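PDB 1DC1: bsobi restriction endonuclease from Geobacillus stearothermophilus, which recognises the degenerate double-stranded DNA sequence 5'-CYCGRG-3' as a homodimer and cleaves each strand after the first cytosine. Local coordinates for residues L86-D89 against D90-S94; A260-R263 against I264-K267. One frame throughout, in Å; residues are numbered along the deposited sequence. Where two conformers were deposited one is given.

Interaction 1 (L86-D89 against D90-S94)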
loop_
_atom_site.group_PDB
_atom_site.type_symbol
_atom_site.label_atom_id
_atom_site.label_comp_id
_atom_site.label_asym_id
_atom_site.label_seq_id
_atom_site.Cartn_x
_atom_site.Cartn_y
_atom_site.Cartn_z
ATOM N N LEU D 86 15.822 -13.690 -6.581
ATOM C CA LEU D 86 16.012 -15.020 -7.162
ATOM C C LEU D 86 17.392 -15.228 -7.814
ATOM O O LEU D 86 17.963 -14.305 -8.408
ATOM C CB LEU D 86 14.916 -15.307 -8.215
ATOM C CG LEU D 86 13.425 -15.221 -7.825
ATOM C CD1 LEU D 86 12.563 -16.007 -8.800
ATOM C CD2 LEU D 86 13.208 -15.774 -6.447
ATOM N N THR D 87 17.909 -16.456 -7.685
ATOM C CA THR D 87 19.175 -16.845 -8.315
ATOM C C THR D 87 18.829 -17.196 -9.784
ATOM O O THR D 87 17.650 -17.370 -10.135
ATOM C CB THR D 87 19.745 -18.131 -7.646
ATOM O OG1 THR D 87 18.883 -19.248 -7.918
ATOM C CG2 THR D 87 19.801 -17.985 -6.146
ATOM N N GLU D 88 19.835 -17.328 -10.644
ATOM C CA GLU D 88 19.562 -17.694 -12.033
ATOM C C GLU D 88 18.744 -18.996 -12.104
ATOM O O GLU D 88 17.834 -19.132 -12.923
ATOM C CB GLU D 88 20.884 -17.883 -12.801
ATOM C CG GLU D 88 20.647 -18.237 -14.266
ATOM C CD GLU D 88 21.918 -18.322 -15.094
ATOM O OE1 GLU D 88 22.966 -17.738 -14.746
ATOM O OE2 GLU D 88 21.856 -18.989 -16.126
ATOM N N ASP D 89 19.088 -19.948 -11.232
ATOM C CA ASP D 89 18.438 -21.258 -11.142
ATOM C C ASP D 89 16.967 -21.128 -10.806
ATOM O O ASP D 89 16.119 -21.842 -11.352
ATOM C CB ASP D 89 19.044 -22.148 -10.009
ATOM C CG ASP D 89 20.509 -22.573 -10.256
ATOM O OD1 ASP D 89 20.994 -22.586 -11.439
ATOM O OD2 ASP D 89 21.174 -22.908 -9.231
ATOM N N ASP D 90 16.669 -20.247 -9.857
ATOM C CA ASP D 90 15.296 -20.043 -9.426
ATOM C C ASP D 90 14.516 -19.533 -10.616
ATOM O O ASP D 90 13.396 -19.979 -10.866
ATOM C CB ASP D 90 15.221 -19.006 -8.318
ATOM C CG ASP D 90 15.822 -19.462 -7.011
ATOM O OD1 ASP D 90 15.880 -20.670 -6.717
ATOM O OD2 ASP D 90 16.210 -18.555 -6.253
ATOM N N LYS D 91 15.116 -18.585 -11.337
ATOM C CA LYS D 91 14.479 -18.001 -12.505
ATOM C C LYS D 91 14.190 -19.048 -13.600
ATOM O O LYS D 91 13.072 -19.127 -14.123
ATOM C CB LYS D 91 15.373 -16.883 -13.043
ATOM C CG LYS D 91 15.666 -15.786 -12.044
ATOM C CD LYS D 91 16.398 -14.651 -12.729
ATOM C CE LYS D 91 16.777 -13.618 -11.747
ATOM N NZ LYS D 91 17.871 -12.804 -12.288
ATOM N N LYS D 92 15.197 -19.850 -13.934
ATOM C CA LYS D 92 15.039 -20.895 -14.940
ATOM C C LYS D 92 13.984 -21.884 -14.476
ATOM O O LYS D 92 13.144 -22.329 -15.256
ATOM C CB LYS D 92 16.385 -21.544 -15.203
ATOM C CG LYS D 92 17.302 -20.521 -15.869
ATOM C CD LYS D 92 18.267 -21.145 -16.826
ATOM C CE LYS D 92 19.206 -20.084 -17.346
ATOM N NZ LYS D 92 20.147 -20.736 -18.275
ATOM N N GLU D 93 13.977 -22.165 -13.184
ATOM C CA GLU D 93 13.007 -23.077 -12.658
ATOM C C GLU D 93 11.595 -22.508 -12.809
ATOM O O GLU D 93 10.680 -23.218 -13.180
ATOM C CB GLU D 93 13.338 -23.327 -11.218
ATOM C CG GLU D 93 13.237 -24.744 -10.822
ATOM C CD GLU D 93 13.282 -24.868 -9.315
ATOM O OE1 GLU D 93 14.387 -24.616 -8.734
ATOM O OE2 GLU D 93 12.211 -25.199 -8.731
ATOM N N SER D 94 11.433 -21.230 -12.522
ATOM C CA SER D 94 10.133 -20.590 -12.646
ATOM C C SER D 94 9.655 -20.688 -14.097
ATOM O O SER D 94 8.487 -20.941 -14.353
ATOM C CB SER D 94 10.215 -19.082 -12.262
ATOM O OG SER D 94 8.918 -18.516 -12.050
HETATM O O HOH W 1 18.266 -11.641 -9.685
#

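Interaction 2 (A260-R263 against I264-K267)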
loop_
_atom_site.group_PDB
_atom_site.type_symbol
_atom_site.label_atom_id
_atom_site.label_comp_id
_atom_site.label_asym_id
_atom_site.label_seq_id
_atom_site.Cartn_x
_atom_site.Cartn_y
_atom_site.Cartn_z
ATOM N N ALA D 260 5.922 9.352 10.380
ATOM C CA ALA D 260 6.997 10.081 9.708
ATOM C C ALA D 260 7.168 11.474 10.337
ATOM O O ALA D 260 8.288 11.906 10.614
ATOM C CB ALA D 260 6.717 10.209 8.225
ATOM N N LEU D 261 6.066 12.174 10.582
ATOM C CA LEU D 261 6.173 13.504 11.151
ATOM C C LEU D 261 6.633 13.466 12.610
ATOM O O LEU D 261 7.308 14.373 13.047
ATOM C CB LEU D 261 4.847 14.245 10.963
ATOM C CG LEU D 261 4.543 14.535 9.485
ATOM C CD1 LEU D 261 3.057 14.809 9.329
ATOM C CD2 LEU D 261 5.346 15.753 8.957
ATOM N N THR D 262 6.306 12.402 13.337
ATOM C CA THR D 262 6.734 12.250 14.704
ATOM C C THR D 262 8.258 11.944 14.737
ATOM O O THR D 262 8.986 12.453 15.588
ATOM C CB THR D 262 5.907 11.173 15.373
ATOM O OG1 THR D 262 4.512 11.565 15.329
ATOM C CG2 THR D 262 6.375 10.991 16.796
ATOM N N ARG D 263 8.753 11.144 13.804
ATOM C CA ARG D 263 10.191 10.899 13.742
ATOM C C ARG D 263 10.867 12.282 13.585
ATOM O O ARG D 263 11.853 12.575 14.245
ATOM C CB ARG D 263 10.535 10.033 12.516
ATOM C CG ARG D 263 10.317 8.546 12.753
ATOM C CD ARG D 263 10.391 7.720 11.466
ATOM N NE ARG D 263 10.352 6.251 11.684
ATOM C CZ ARG D 263 10.437 5.344 10.693
ATOM N NH1 ARG D 263 10.554 5.734 9.436
ATOM N NH2 ARG D 263 10.459 4.039 10.945
ATOM N N ILE D 264 10.309 13.124 12.699
ATOM C CA ILE D 264 10.843 14.462 12.410
ATOM C C ILE D 264 10.887 15.354 13.649
ATOM O O ILE D 264 11.949 15.879 14.009
ATOM C CB ILE D 264 10.023 15.180 11.296
ATOM C CG1 ILE D 264 10.337 14.548 9.937
ATOM C CG2 ILE D 264 10.374 16.681 11.257
ATOM C CD1 ILE D 264 9.346 14.946 8.768
ATOM N N ARG D 265 9.740 15.500 14.289
ATOM C CA ARG D 265 9.601 16.299 15.488
ATOM C C ARG D 265 10.506 15.821 16.599
ATOM O O ARG D 265 11.116 16.648 17.281
ATOM C CB ARG D 265 8.161 16.261 15.966
ATOM C CG ARG D 265 7.323 17.311 15.334
ATOM C CD ARG D 265 5.880 17.262 15.830
ATOM N NE ARG D 265 5.227 15.955 15.743
ATOM C CZ ARG D 265 5.041 15.134 16.774
ATOM N NH1 ARG D 265 5.462 15.467 17.986
ATOM N NH2 ARG D 265 4.410 13.987 16.600
ATOM N N ASN D 266 10.596 14.503 16.769
ATOM C CA ASN D 266 11.422 13.913 17.806
ATOM C C ASN D 266 12.899 14.241 17.583
ATOM O O ASN D 266 13.554 14.807 18.470
ATOM C CB ASN D 266 11.215 12.385 17.848
ATOM C CG ASN D 266 9.898 11.969 18.570
ATOM O OD1 ASN D 266 9.227 12.784 19.216
ATOM N ND2 ASN D 266 9.544 10.693 18.455
ATOM N N LYS D 267 13.409 13.916 16.401
ATOM C CA LYS D 267 14.801 14.158 16.101
ATOM C C LYS D 267 15.168 15.650 16.163
ATOM O O LYS D 267 16.202 16.040 16.738
ATOM C CB LYS D 267 15.106 13.590 14.729
ATOM C CG LYS D 267 15.218 12.096 14.761
ATOM C CD LYS D 267 16.254 11.693 15.799
ATOM C CE LYS D 267 16.516 10.212 15.752
ATOM N NZ LYS D 267 17.985 9.948 15.797
#

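Interaction 1 (L86-D89 against D90-S94)
T87 and D90 close a capping box at the start of helix 88-103. The amide N of D90 donates to T87 OG1 at 3.1 Å, while T87 N donates forward to D90 OD2 along a nearly straight bond (172°), meeting the carboxylate from above its plane. With chi1 at 67°, T87 OG1 sits between its own backbone N and carbonyl carbon and faces the first turn. On the same first turn, E88 and K92 run side by side in the same direction, and a salt bridge joins E88 OE2 to K92 NZ at 3.3 Å. A water is shared by L86 O, to which it donates at 3.0 Å, and K91 NZ, from which it accepts at 2.9 Å. Ordinary helical bonds complete the turn, K91 N to T87 O and E93 N to D89 O among them. Apolar packing is modest: L86 CB rests on D90 CB at 3.7 Å and near K91 CG. D90 OD1 also forms a salt bridge with R25 of the second subunit, whose I29 packs on L86 and D90. Within the chain, K91 and S94 lie against L73 of helix 69-75, and I78 in the following loop touches L86 and S94.

Interaction 2 (A260-R263 against I264-K267)
The guanidinium of R265 lies at an oblique angle to T262, and the amide of N266 lies alongside the same threonine, so two flat groups adjoin one short side chain. R265 was deposited in two conformers; in the one described, a bend at chi3 (-52°) turns the group back along the helix, bringing NH2 to 2.7 Å from T262 OG1. This approach is doubtful as a fixed feature, whereas T262 OG1 has a definite hydrogen bond to N258 O one turn earlier. N266 presents a face of its amide to the backbone: T262 O lies beneath it, 3.2 Å from N266 CG, too far from the amide plane for ND2 to donate to it. ND2 instead borders the methyl T262 CG2 at 3.6 Å. The third flat group, the guanidinium of R263, stands at the end of an extended chain and bridges to E291 and D251 of the second subunit.

Four successive helical bonds hold the backbone, from I264 N to A260 O through K267 N to R263 O, the latter at 3.0 Å and nearly straight. On another side of the helix L261 and I264 lie side by side, CD2 of L261 meeting CD1 of I264 at 4.1 Å. I264 continues this apolar surface onto L238 and V211, while L261 touches L301.

Helix 247-270 is the crossover of a beta-alpha-beta unit between parallel strands 235-242 and 276-281. Strand 235-242 bears E240 and K242, two of the three predicted magnesium-site residues (the third is D212), and the side chain of A260 comes within about 4 Å of that of E240. This packing of a helix against the strand that carries these predicted site residues belongs to the PD-(D/E)XK nuclease core.

Interaction 1 caps one helix and interaction 2 lies well inside another, in separate parts of the subunit, with centres 41 Å apart and nearest atoms about 25 Å apart. Interaction 2 is the one beside the predicted magnesium site, and it comes within about 4 Å of the bound DNA. Interaction 1 stands about 10 Å from the nucleic acid at its nearest atom, with the L86 side chain about 10 Å from that of K81, a DNA-interacting residue. Each is also tied to the second subunit by salt bridges, with an acid, D90, in 86-94 and a base, R263, in 260-267. The partner subunit is thus contacted at two widely spaced places.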